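Local structure of tyrosine--tRNA ligase (Aeropyrum pernix, 2CYA) at residues A[133-144]-A[192-201]. The protein probably attaches tyrosine to tRNA(Tyr) in two steps, first activating the amino acid with ATP and then passing it to the acceptor end of the tRNA. Residues are numbered along the deposited sequence; the frame is centred on the assembly and turned at random.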
loop_
_atom_site.group_PDB
_atom_site.type_symbol
_atom_site.label_atom_id
_atom_site.label_comp_id
_atom_site.label_asym_id
_atom_site.label_seq_id
_atom_site.Cartn_x
_atom_site.Cartn_y
_atom_site.Cartn_z
ATOM N N VAL A 133 5.687 5.497 5.791
ATOM C CA VAL A 133 5.647 6.693 4.972
ATOM C C VAL A 133 4.212 7.176 4.840
ATOM O O VAL A 133 3.954 8.366 4.924
ATOM C CB VAL A 133 6.216 6.456 3.552
ATOM C CG1 VAL A 133 5.918 7.657 2.688
ATOM C CG2 VAL A 133 7.733 6.220 3.617
ATOM N N ALA A 134 3.275 6.256 4.628
ATOM C CA ALA A 134 1.878 6.636 4.484
ATOM C C ALA A 134 1.305 7.266 5.761
ATOM O O ALA A 134 0.359 8.050 5.697
ATOM C CB ALA A 134 1.043 5.426 4.087
ATOM N N LYS A 135 1.869 6.920 6.914
ATOM C CA LYS A 135 1.379 7.457 8.182
ATOM C C LYS A 135 1.826 8.893 8.407
ATOM O O LYS A 135 1.237 9.613 9.214
ATOM C CB LYS A 135 1.860 6.594 9.354
ATOM C CG LYS A 135 1.216 5.219 9.420
ATOM C CD LYS A 135 1.745 4.373 10.583
ATOM C CE LYS A 135 1.496 5.022 11.950
ATOM N NZ LYS A 135 0.053 5.289 12.190
ATOM N N ARG A 136 2.863 9.307 7.686
ATOM C CA ARG A 136 3.404 10.647 7.834
ATOM C C ARG A 136 3.053 11.607 6.714
ATOM O O ARG A 136 3.704 12.643 6.564
ATOM C CB ARG A 136 4.917 10.581 7.966
ATOM C CG ARG A 136 5.414 10.921 9.335
ATOM C CD ARG A 136 5.894 9.713 10.083
ATOM N NE ARG A 136 5.337 9.703 11.428
ATOM C CZ ARG A 136 5.763 8.916 12.408
ATOM N NH1 ARG A 136 6.769 8.068 12.198
ATOM N NH2 ARG A 136 5.171 8.965 13.595
ATOM N N ALA A 137 2.038 11.274 5.925
ATOM C CA ALA A 137 1.641 12.146 4.836
ATOM C C ALA A 137 0.145 12.058 4.586
ATOM O O ALA A 137 -0.385 10.997 4.237
ATOM C CB ALA A 137 2.399 11.791 3.574
ATOM N N SER A 138 -0.528 13.191 4.756
ATOM C CA SER A 138 -1.970 13.276 4.567
ATOM C C SER A 138 -2.374 12.866 3.159
ATOM O O SER A 138 -1.548 12.840 2.249
ATOM C CB SER A 138 -2.451 14.707 4.846
ATOM O OG SER A 138 -2.045 15.597 3.819
ATOM N N LEU A 139 -3.648 12.536 2.983
ATOM C CA LEU A 139 -4.140 12.147 1.670
ATOM C C LEU A 139 -3.982 13.367 0.767
ATOM O O LEU A 139 -3.846 13.242 -0.456
ATOM C CB LEU A 139 -5.615 11.731 1.751
ATOM C CG LEU A 139 -6.292 11.223 0.468
ATOM C CD1 LEU A 139 -7.592 10.495 0.811
ATOM C CD2 LEU A 139 -6.580 12.384 -0.464
ATOM N N ALA A 140 -4.006 14.548 1.381
ATOM C CA ALA A 140 -3.853 15.793 0.637
ATOM C C ALA A 140 -2.391 15.924 0.214
ATOM O O ALA A 140 -2.096 16.132 -0.965
ATOM C CB ALA A 140 -4.270 16.991 1.501
ATOM N N ARG A 141 -1.477 15.791 1.172
ATOM C CA ARG A 141 -0.056 15.892 0.854
ATOM C C ARG A 141 0.283 14.907 -0.263
ATOM O O ARG A 141 0.936 15.267 -1.239
ATOM C CB ARG A 141 0.807 15.604 2.090
ATOM C CG ARG A 141 2.314 15.656 1.812
ATOM C CD ARG A 141 2.752 17.066 1.432
ATOM N NE ARG A 141 4.104 17.127 0.867
ATOM C CZ ARG A 141 4.402 16.834 -0.398
ATOM N NH1 ARG A 141 3.451 16.446 -1.238
ATOM N NH2 ARG A 141 5.645 16.977 -0.837
ATOM N N VAL A 142 -0.188 13.670 -0.126
ATOM C CA VAL A 142 0.062 12.634 -1.125
ATOM C C VAL A 142 -0.653 12.934 -2.428
ATOM O O VAL A 142 -0.178 12.583 -3.502
ATOM C CB VAL A 142 -0.406 11.237 -0.638
ATOM C CG1 VAL A 142 -0.290 10.223 -1.773
ATOM C CG2 VAL A 142 0.432 10.791 0.554
ATOM N N ARG A 143 -1.801 13.586 -2.342
ATOM C CA ARG A 143 -2.549 13.891 -3.550
ATOM C C ARG A 143 -1.885 15.001 -4.356
ATOM O O ARG A 143 -1.973 15.017 -5.584
ATOM C CB ARG A 143 -3.990 14.270 -3.203
ATOM C CG ARG A 143 -4.964 14.066 -4.352
ATOM C CD ARG A 143 -6.404 14.080 -3.863
ATOM N NE ARG A 143 -7.356 13.868 -4.947
ATOM C CZ ARG A 143 -8.673 13.814 -4.782
ATOM N NH1 ARG A 143 -9.197 13.958 -3.568
ATOM N NH2 ARG A 143 -9.468 13.612 -5.825
ATOM N N ARG A 144 -1.211 15.929 -3.684
ATOM C CA ARG A 144 -0.561 16.989 -4.438
ATOM C C ARG A 144 0.790 16.509 -4.961
ATOM O O ARG A 144 1.609 17.301 -5.418
ATOM C CB ARG A 144 -0.428 18.284 -3.603
ATOM C CG ARG A 144 0.677 18.348 -2.558
ATOM C CD ARG A 144 0.637 19.711 -1.849
ATOM N NE ARG A 144 1.644 19.856 -0.796
ATOM C CZ ARG A 144 2.939 20.103 -1.005
ATOM N NH1 ARG A 144 3.416 20.242 -2.239
ATOM N NH2 ARG A 144 3.764 20.210 0.030
ATOM N N MET A 192 9.939 15.508 -3.862
ATOM C CA MET A 192 9.671 16.513 -2.836
ATOM C C MET A 192 8.971 15.861 -1.650
ATOM O O MET A 192 9.222 16.205 -0.508
ATOM C CB MET A 192 8.801 17.660 -3.385
ATOM C CG MET A 192 9.516 18.495 -4.459
ATOM S SD MET A 192 11.173 19.031 -3.905
ATOM C CE MET A 192 10.705 20.507 -2.970
ATOM N N LEU A 193 8.080 14.918 -1.929
ATOM C CA LEU A 193 7.383 14.215 -0.861
ATOM C C LEU A 193 8.413 13.433 -0.050
ATOM O O LEU A 193 8.327 13.356 1.181
ATOM C CB LEU A 193 6.367 13.237 -1.461
ATOM C CG LEU A 193 5.660 12.330 -0.450
ATOM C CD1 LEU A 193 4.952 13.192 0.605
ATOM C CD2 LEU A 193 4.684 11.425 -1.180
ATOM N N ALA A 194 9.390 12.833 -0.732
ATOM C CA ALA A 194 10.408 12.051 -0.008
ATOM C C ALA A 194 11.195 12.976 0.918
ATOM O O ALA A 194 11.449 12.651 2.083
ATOM C CB ALA A 194 11.367 11.374 -0.990
ATOM N N ARG A 195 11.578 14.138 0.395
ATOM C CA ARG A 195 12.348 15.109 1.179
ATOM C C ARG A 195 11.535 15.651 2.344
ATOM O O ARG A 195 12.073 15.886 3.422
ATOM C CB ARG A 195 12.801 16.281 0.292
ATOM C CG ARG A 195 13.903 15.920 -0.705
ATOM C CD ARG A 195 14.183 17.086 -1.655
ATOM N NE ARG A 195 14.552 18.318 -0.952
ATOM C CZ ARG A 195 15.740 18.551 -0.407
ATOM N NH1 ARG A 195 16.715 17.637 -0.466
ATOM N NH2 ARG A 195 15.953 19.705 0.208
ATOM N N ASP A 196 10.239 15.852 2.126
ATOM C CA ASP A 196 9.378 16.394 3.180
ATOM C C ASP A 196 9.101 15.400 4.285
ATOM O O ASP A 196 8.695 15.779 5.371
ATOM C CB ASP A 196 8.024 16.824 2.621
ATOM C CG ASP A 196 8.060 18.192 1.997
ATOM O OD1 ASP A 196 9.071 18.898 2.192
ATOM O OD2 ASP A 196 7.077 18.555 1.321
ATOM N N VAL A 197 9.333 14.125 3.999
ATOM C CA VAL A 197 9.038 13.063 4.938
ATOM C C VAL A 197 10.232 12.402 5.606
ATOM O O VAL A 197 10.112 11.862 6.709
ATOM C CB VAL A 197 8.173 12.001 4.192
ATOM C CG1 VAL A 197 8.384 10.615 4.756
ATOM C CG2 VAL A 197 6.720 12.410 4.269
ATOM N N ALA A 198 11.384 12.462 4.954
ATOM C CA ALA A 198 12.600 11.820 5.451
ATOM C C ALA A 198 12.962 12.017 6.935
ATOM O O ALA A 198 13.225 11.046 7.643
ATOM C CB ALA A 198 13.787 12.230 4.570
ATOM N N GLU A 199 12.999 13.261 7.400
ATOM C CA GLU A 199 13.379 13.513 8.797
ATOM C C GLU A 199 12.345 12.961 9.790
ATOM O O GLU A 199 12.707 12.415 10.828
ATOM C CB GLU A 199 13.658 15.014 9.008
ATOM C CG GLU A 199 14.933 15.461 8.275
ATOM C CD GLU A 199 15.222 16.963 8.352
ATOM O OE1 GLU A 199 14.503 17.701 9.068
ATOM O OE2 GLU A 199 16.190 17.401 7.689
ATOM N N LYS A 200 11.071 13.055 9.447
ATOM C CA LYS A 200 10.022 12.515 10.313
ATOM C C LYS A 200 10.199 11.014 10.551
ATOM O O LYS A 200 9.900 10.523 11.633
ATOM C CB LYS A 200 8.647 12.770 9.701
ATOM C CG LYS A 200 8.273 14.225 9.709
ATOM C CD LYS A 200 6.999 14.468 8.925
ATOM C CE LYS A 200 6.690 15.945 8.900
ATOM N NZ LYS A 200 5.508 16.241 8.051
ATOM N N LEU A 201 10.676 10.292 9.539
ATOM C CA LEU A 201 10.890 8.851 9.648
ATOM C C LEU A 201 12.307 8.451 10.020
ATOM O O LEU A 201 12.619 7.267 10.059
ATOM C CB LEU A 201 10.564 8.149 8.320
ATOM C CG LEU A 201 9.125 8.032 7.826
ATOM C CD1 LEU A 201 8.445 9.381 7.827
ATOM C CD2 LEU A 201 9.144 7.443 6.427
#
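Val133 and Leu201 meet nearly at a right angle at the tight end of this contact, with Val133 CG2 only 3.4 Å from Leu201 CD2, closer than methyl groups usually come. Val197 and Leu193 continue the buried apolar seam: Val197 CG2 and Leu193 CD1 both face Ala137 CB, the latter at 4.2 Å. In this class I synthetase catalytic domain, the seam joins the last turn of helix 124-135 and the link to helix 139-143 to the C-terminal part of helix 188-198 and the residues that follow, and helix 161-175, which carries the predicted tyrosine-binding Gln169, touches both Val133 and Ala194. Two rims face solvent. At one, the aliphatic part of Arg136 runs alongside Leu201 CD1, 3.4 Å from Arg136 CD, and its CG lies 3.7 Å from Lys200 CB. Toward the other, with CG anti to the backbone N (chi1 178°) and a bend at chi2, Arg141 lays its guanidinium over Leu193 CD1 and turns an edge to Asp196. There Arg141 NH2 donates to Asp196 OD2 at 3.0 Å, from above the carboxylate plane, while the bond from NE is weak. Arg144 NH2 sits above the other face of the Arg141 guanidinium, displaced toward its rim, and makes a long salt bridge of 3.9 Å to Asp196 OD2.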